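Local coordinates for naphthalene dioxygenase large subunit (PDB 2B1X), which is the large subunit of a Rieske-type dioxygenase, carrying a [2Fe-2S] cluster in one domain and an iron ion in its catalytic domain, at residues W46-A50 against V62-I66; A50-E54 against G187-V191. One frame throughout, in Å; residues are numbered along the deposited sequence.

In the fold
From the N terminus, strand 47-51 is the first part of the fold that both contacts use. Interaction 1 joins it to 62-66 and closes a short loop of 11 residues. Interaction 2 joins its end, 50-54, to 187-191 and closes a long loop of 132 residues. The two loops cross, because 62-66 lies within the longer one while 46-50 starts before it. The first contact ties the three-stranded sheet of the Rieske part to the four-stranded sheet next to it. The second ties the Rieske part to the edge strand of the large catalytic sheet. A50 belongs to both contacts, and an R64–E54 salt bridge joins them directly.

Interaction 1: W46-A50 against V62-I66; sequences WVFLA and VVRYI
R64 NH1 donates a hydrogen bond of 3.0 Å to L49 O. The bond is nearly straight, at 163° on the hydrogen. It meets a lone pair in the carbonyl plane, and the oxygen lies at the edge of the guanidinium. R64 CG already lies 3.2 Å from L49 O, and the bend at the second torsion (chi2 -74°) brings CD and the guanidinium round the same oxygen. V62 CG2 lies over the centre of one guanidinium face. A salt bridge from NH2 to E54 takes up the other end of the group.

A water makes the second polar link. It donates to F48 O at 2.8 Å and to Y65 O at 2.6 Å. Both oxygens are acceptors, so the water supplies the two hydrogens that link them. L49 CD2 lies against the same Y65 carbonyl, 3.6 Å from its O.

The apolar contacts are looser. L49 CD2 touches I66 CG1. V47 CG2 meets I66 CG2 at 4.1 Å, the two side chains crossing obliquely. A50 CB rests against V62 CG2 at 3.9 Å.

Residues 47-50 and 62-66 run antiparallel, their segment axes at 171° and 6.9 Å apart, but they belong to different sheets. Strand 47-51 pairs with strand 154-158, where the backbones of L49 and A50 both bond to I155 and form a classic beta bulge. Strand 60-66 lies between strands 69-75 and 100-102. M145 packs on both L49 and I66.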
ATOM      1  N   TRP A  46      22.829 -17.086  14.272  1.00 12.21           N
ATOM      2  CA  TRP A  46      21.877 -18.146  14.554  1.00 11.52           C
ATOM      3  C   TRP A  46      20.551 -17.468  14.901  1.00 11.36           C
ATOM      4  O   TRP A  46      20.501 -16.642  15.820  1.00 11.74           O
ATOM      5  CB  TRP A  46      22.342 -18.988  15.747  1.00 10.71           C
ATOM      6  CG  TRP A  46      23.418 -19.965  15.423  1.00 11.14           C
ATOM      7  CD1 TRP A  46      24.760 -19.764  15.522  1.00 11.35           C
ATOM      8  CD2 TRP A  46      23.248 -21.280  14.891  1.00 11.15           C
ATOM      9  NE1 TRP A  46      25.446 -20.888  15.116  1.00 11.77           N
ATOM     10  CE2 TRP A  46      24.536 -21.839  14.733  1.00 12.61           C
ATOM     11  CE3 TRP A  46      22.126 -22.064  14.563  1.00 10.86           C
ATOM     12  CZ2 TRP A  46      24.737 -23.144  14.272  1.00 12.69           C
ATOM     13  CZ3 TRP A  46      22.322 -23.348  14.098  1.00 11.14           C
ATOM     14  CH2 TRP A  46      23.616 -23.879  13.951  1.00 12.37           C
ATOM     15  N   VAL A  47      19.483 -17.888  14.230  1.00 10.92           N
ATOM     16  CA  VAL A  47      18.150 -17.286  14.368  1.00 11.02           C
ATOM     17  C   VAL A  47      17.133 -18.333  14.865  1.00 11.84           C
ATOM     18  O   VAL A  47      17.111 -19.463  14.390  1.00 10.83           O
ATOM     19  CB  VAL A  47      17.678 -16.746  13.008  1.00 11.78           C
ATOM     20  CG1 VAL A  47      16.221 -16.206  13.091  1.00 10.39           C
ATOM     21  CG2 VAL A  47      18.709 -15.717  12.448  1.00 10.46           C
ATOM     22  N   PHE A  48      16.325 -17.957  15.860  1.00 11.02           N
ATOM     23  CA  PHE A  48      15.353 -18.874  16.424  1.00 11.59           C
ATOM     24  C   PHE A  48      14.216 -19.126  15.403  1.00 12.15           C
ATOM     25  O   PHE A  48      13.693 -18.181  14.773  1.00 11.23           O
ATOM     26  CB  PHE A  48      14.779 -18.310  17.735  1.00 11.63           C
ATOM     27  CG  PHE A  48      13.645 -19.135  18.294  1.00 12.27           C
ATOM     28  CD1 PHE A  48      13.893 -20.307  18.993  1.00 11.52           C
ATOM     29  CD2 PHE A  48      12.328 -18.742  18.086  1.00 13.17           C
ATOM     30  CE1 PHE A  48      12.831 -21.091  19.490  1.00 12.13           C
ATOM     31  CE2 PHE A  48      11.271 -19.501  18.545  1.00 12.42           C
ATOM     32  CZ  PHE A  48      11.511 -20.679  19.280  1.00 12.92           C
ATOM     33  N   LEU A  49      13.839 -20.397  15.263  1.00 12.09           N
ATOM     34  CA  LEU A  49      12.800 -20.811  14.315  1.00 12.87           C
ATOM     35  C   LEU A  49      11.536 -21.355  14.993  1.00 13.22           C
ATOM     36  O   LEU A  49      10.413 -20.985  14.644  1.00 13.89           O
ATOM     37  CB  LEU A  49      13.343 -21.925  13.434  1.00 12.58           C
ATOM     38  CG  LEU A  49      14.604 -21.552  12.626  1.00 13.96           C
ATOM     39  CD1 LEU A  49      15.188 -22.748  11.917  1.00 12.08           C
ATOM     40  CD2 LEU A  49      14.255 -20.473  11.640  1.00 12.47           C
ATOM     41  N   ALA A  50      11.724 -22.282  15.921  1.00 13.02           N
ATOM     42  CA  ALA A  50      10.585 -22.990  16.493  1.00 13.37           C
ATOM     43  C   ALA A  50      10.970 -23.639  17.787  1.00 13.26           C
ATOM     44  O   ALA A  50      12.168 -23.831  18.060  1.00 13.54           O
ATOM     45  CB  ALA A  50      10.063 -24.048  15.493  1.00 12.72           C
ATOM     46  N   VAL A  62       6.004 -26.707  11.023  1.00 10.85           N
ATOM     47  CA  VAL A  62       5.606 -25.306  11.039  1.00 10.83           C
ATOM     48  C   VAL A  62       6.463 -24.636   9.952  1.00 10.76           C
ATOM     49  O   VAL A  62       7.529 -25.142   9.613  1.00 10.97           O
ATOM     50  CB  VAL A  62       5.823 -24.616  12.421  1.00 10.48           C
ATOM     51  CG1 VAL A  62       4.866 -25.188  13.495  1.00 11.33           C
ATOM     52  CG2 VAL A  62       7.279 -24.729  12.918  1.00 11.53           C
ATOM     53  N   VAL A  63       5.966 -23.549   9.388  1.00 10.26           N
ATOM     54  CA  VAL A  63       6.727 -22.762   8.417  1.00 10.25           C
ATOM     55  C   VAL A  63       7.271 -21.471   9.067  1.00 10.90           C
ATOM     56  O   VAL A  63       6.507 -20.626   9.521  1.00 11.55           O
ATOM     57  CB  VAL A  63       5.900 -22.458   7.176  1.00 10.81           C
ATOM     58  CG1 VAL A  63       6.727 -21.600   6.187  1.00  8.81           C
ATOM     59  CG2 VAL A  63       5.436 -23.787   6.477  1.00 12.22           C
ATOM     60  N   ARG A  64       8.589 -21.308   9.056  1.00 11.05           N
ATOM     61  CA  ARG A  64       9.265 -20.234   9.777  1.00 11.40           C
ATOM     62  C   ARG A  64      10.325 -19.569   8.915  1.00 11.87           C
ATOM     63  O   ARG A  64      10.538 -20.012   7.770  1.00 13.22           O
ATOM     64  CB  ARG A  64       9.804 -20.757  11.110  1.00 10.43           C
ATOM     65  CG  ARG A  64       8.696 -21.311  11.996  1.00 11.90           C
ATOM     66  CD  ARG A  64       7.806 -20.208  12.646  1.00 13.24           C
ATOM     67  NE  ARG A  64       6.574 -20.739  13.212  1.00 11.40           N
ATOM     68  CZ  ARG A  64       6.473 -21.348  14.402  1.00 13.45           C
ATOM     69  NH1 ARG A  64       7.542 -21.522  15.193  1.00  8.57           N
ATOM     70  NH2 ARG A  64       5.297 -21.795  14.806  1.00 11.65           N
ATOM     71  N   TYR A  65      10.987 -18.522   9.422  1.00 11.54           N
ATOM     72  CA  TYR A  65      11.786 -17.649   8.543  1.00 12.53           C
ATOM     73  C   TYR A  65      13.186 -17.310   9.016  1.00 12.41           C
ATOM     74  O   TYR A  65      13.439 -17.228  10.230  1.00 13.97           O
ATOM     75  CB  TYR A  65      11.067 -16.296   8.352  1.00 12.82           C
ATOM     76  CG  TYR A  65       9.744 -16.442   7.731  1.00 13.07           C
ATOM     77  CD1 TYR A  65       8.639 -16.835   8.463  1.00 14.04           C
ATOM     78  CD2 TYR A  65       9.599 -16.241   6.351  1.00 15.32           C
ATOM     79  CE1 TYR A  65       7.377 -17.002   7.841  1.00 14.90           C
ATOM     80  CE2 TYR A  65       8.373 -16.362   5.750  1.00 16.31           C
ATOM     81  CZ  TYR A  65       7.266 -16.758   6.495  1.00 16.95           C
ATOM     82  OH  TYR A  65       6.062 -16.925   5.835  1.00 22.18           O
ATOM     83  N   ILE A  66      14.068 -17.074   8.059  1.00 12.22           N
ATOM     84  CA  ILE A  66      15.197 -16.181   8.274  1.00 12.72           C
ATOM     85  C   ILE A  66      15.041 -15.095   7.256  1.00 12.96           C
ATOM     86  O   ILE A  66      15.206 -15.325   6.046  1.00 13.72           O
ATOM     87  CB  ILE A  66      16.577 -16.903   8.196  1.00 12.35           C
ATOM     88  CG1 ILE A  66      16.610 -18.071   9.220  1.00 10.59           C
ATOM     89  CG2 ILE A  66      17.689 -15.911   8.457  1.00 13.06           C
ATOM     90  CD1 ILE A  66      17.900 -18.913   9.261  1.00 12.10           C
TER
HETATM   91  O   HOH W   1      12.768 -16.688  12.655  1.00 22.48           O

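Interaction 2: A50-E54 against G187-V191; sequences AHESE and GLQVV
S53 lies beside strand 188-190, and its OG accepts a hydrogen bond of 2.9 Å from V190 N, at 165° on the hydrogen. It is the one hydrogen bond between 50-54 and 187-191. The S53 hydroxyl sits between its own backbone N and carbonyl carbon (chi1 70°). From there OG also touches Q189 CA, and S53 CB lies 3.6 Å from L188 O.

H51 can be followed outward from its CB. That atom packs on V190 CG2 at 3.5 Å, the two side chains sliding past each other in opposite directions. CG is near the same methyl, more loosely. ND1 turns back toward its own segment. It accepts a bond from S53 N, which is tilted 23° out of the ring plane, and it shares a second bond of 2.9 Å with S53 OG. CE1 lies 3.3 Å from L188 O, a close approach of a ring carbon to a carbonyl. NE2, at the far end, meets L188 CB at 3.9 Å. The H51 and L188 side chains cross at about a right angle.

E54 adds apolar contact through CG, which is 3.9 Å from V190 CB. Beyond CG the chain is extended and carries the carboxylate to the backbone of H51, where OE2 takes the N-H on its anti lone pair. OE1 forms a salt bridge with R64. The L188 carbonyl also receives a bond from K344.

The two bonds between S53 and ND1, together with the V190 bond, fix both the hydroxyl and the rotation of the ring. A short chain of hydrogen bonds thus links H51, S53 and V190 N, joining the Rieske part to the first strand of the catalytic sheet.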
ATOM      1  N   ALA A  50      11.724 -22.282  15.921  1.00 13.02           N
ATOM      2  CA  ALA A  50      10.585 -22.990  16.493  1.00 13.37           C
ATOM      3  C   ALA A  50      10.970 -23.639  17.787  1.00 13.26           C
ATOM      4  O   ALA A  50      12.168 -23.831  18.060  1.00 13.54           O
ATOM      5  CB  ALA A  50      10.063 -24.048  15.493  1.00 12.72           C
ATOM      6  N   HIS A  51       9.963 -23.973  18.596  1.00 13.39           N
ATOM      7  CA  HIS A  51      10.200 -24.830  19.759  1.00 13.59           C
ATOM      8  C   HIS A  51       9.857 -26.262  19.369  1.00 13.89           C
ATOM      9  O   HIS A  51       8.902 -26.495  18.615  1.00 13.12           O
ATOM     10  CB  HIS A  51       9.368 -24.372  20.971  1.00 13.45           C
ATOM     11  CG  HIS A  51       9.822 -24.948  22.287  1.00 14.02           C
ATOM     12  ND1 HIS A  51       9.361 -26.159  22.768  1.00 15.13           N
ATOM     13  CD2 HIS A  51      10.668 -24.465  23.232  1.00 12.64           C
ATOM     14  CE1 HIS A  51       9.917 -26.406  23.941  1.00 15.69           C
ATOM     15  NE2 HIS A  51      10.708 -25.392  24.249  1.00 16.37           N
ATOM     16  N   GLU A  52      10.646 -27.221  19.867  1.00 14.71           N
ATOM     17  CA  GLU A  52      10.410 -28.633  19.592  1.00 15.65           C
ATOM     18  C   GLU A  52       9.012 -29.119  19.976  1.00 15.45           C
ATOM     19  O   GLU A  52       8.463 -30.034  19.343  1.00 14.70           O
ATOM     20  CB  GLU A  52      11.458 -29.480  20.303  1.00 16.43           C
ATOM     21  CG  GLU A  52      12.781 -29.513  19.568  1.00 20.66           C
ATOM     22  CD  GLU A  52      13.745 -30.533  20.152  1.00 27.74           C
ATOM     23  OE1 GLU A  52      14.902 -30.147  20.454  1.00 29.98           O
ATOM     24  OE2 GLU A  52      13.347 -31.713  20.326  1.00 32.15           O
ATOM     25  N   SER A  53       8.440 -28.537  21.033  1.00 15.24           N
ATOM     26  CA  SER A  53       7.073 -28.898  21.454  1.00 15.12           C
ATOM     27  C   SER A  53       5.967 -28.464  20.477  1.00 15.74           C
ATOM     28  O   SER A  53       4.810 -28.854  20.672  1.00 15.74           O
ATOM     29  CB  SER A  53       6.743 -28.359  22.856  1.00 15.01           C
ATOM     30  OG  SER A  53       6.619 -26.949  22.801  1.00 14.78           O
ATOM     31  N   GLU A  54       6.310 -27.653  19.470  1.00 15.43           N
ATOM     32  CA  GLU A  54       5.376 -27.293  18.383  1.00 15.94           C
ATOM     33  C   GLU A  54       5.232 -28.401  17.328  1.00 15.84           C
ATOM     34  O   GLU A  54       4.233 -28.474  16.598  1.00 15.66           O
ATOM     35  CB  GLU A  54       5.818 -26.004  17.677  1.00 16.58           C
ATOM     36  CG  GLU A  54       5.983 -24.752  18.550  1.00 16.86           C
ATOM     37  CD  GLU A  54       6.205 -23.523  17.693  1.00 17.89           C
ATOM     38  OE1 GLU A  54       5.199 -22.960  17.192  1.00 15.10           O
ATOM     39  OE2 GLU A  54       7.386 -23.117  17.499  1.00 19.00           O
ATOM     40  N   GLY A 187       9.767 -30.813  30.427  1.00 18.19           N
ATOM     41  CA  GLY A 187      10.106 -29.667  29.601  1.00 17.14           C
ATOM     42  C   GLY A 187       8.969 -28.676  29.406  1.00 16.90           C
ATOM     43  O   GLY A 187       7.865 -28.840  29.933  1.00 16.85           O
ATOM     44  N   LEU A 188       9.274 -27.630  28.650  1.00 16.98           N
ATOM     45  CA  LEU A 188       8.350 -26.564  28.281  1.00 16.90           C
ATOM     46  C   LEU A 188       7.486 -26.958  27.093  1.00 16.42           C
ATOM     47  O   LEU A 188       7.912 -27.744  26.228  1.00 15.59           O
ATOM     48  CB  LEU A 188       9.174 -25.347  27.855  1.00 16.94           C
ATOM     49  CG  LEU A 188       9.336 -24.089  28.705  1.00 18.67           C
ATOM     50  CD1 LEU A 188       8.828 -24.178  30.135  1.00 13.33           C
ATOM     51  CD2 LEU A 188      10.782 -23.619  28.640  1.00 18.51           C
ATOM     52  N   GLN A 189       6.272 -26.416  27.052  1.00 16.30           N
ATOM     53  CA  GLN A 189       5.434 -26.509  25.859  1.00 16.19           C
ATOM     54  C   GLN A 189       4.994 -25.127  25.413  1.00 15.25           C
ATOM     55  O   GLN A 189       4.588 -24.313  26.234  1.00 14.00           O
ATOM     56  CB  GLN A 189       4.220 -27.403  26.077  1.00 16.89           C
ATOM     57  CG  GLN A 189       3.223 -26.907  27.106  1.00 21.94           C
ATOM     58  CD  GLN A 189       2.065 -27.899  27.350  1.00 29.05           C
ATOM     59  OE1 GLN A 189       1.287 -27.725  28.300  1.00 29.13           O
ATOM     60  NE2 GLN A 189       1.951 -28.928  26.497  1.00 30.21           N
ATOM     61  N   VAL A 190       5.105 -24.859  24.113  1.00 13.99           N
ATOM     62  CA  VAL A 190       4.455 -23.691  23.524  1.00 13.95           C
ATOM     63  C   VAL A 190       2.968 -24.021  23.556  1.00 14.16           C
ATOM     64  O   VAL A 190       2.574 -25.116  23.168  1.00 13.96           O
ATOM     65  CB  VAL A 190       4.901 -23.467  22.030  1.00 13.44           C
ATOM     66  CG1 VAL A 190       3.937 -22.529  21.282  1.00 13.88           C
ATOM     67  CG2 VAL A 190       6.304 -22.949  21.968  1.00 12.81           C
ATOM     68  N   VAL A 191       2.144 -23.088  24.010  1.00 14.33           N
ATOM     69  CA  VAL A 191       0.703 -23.331  23.999  1.00 14.86           C
ATOM     70  C   VAL A 191       0.054 -22.751  22.771  1.00 15.17           C
ATOM     71  O   VAL A 191       0.096 -21.553  22.549  1.00 14.94           O
ATOM     72  CB  VAL A 191      -0.014 -22.815  25.275  1.00 15.19           C
ATOM     73  CG1 VAL A 191      -1.497 -23.132  25.203  1.00 15.38           C
ATOM     74  CG2 VAL A 191       0.566 -23.471  26.484  1.00 15.31           C
TER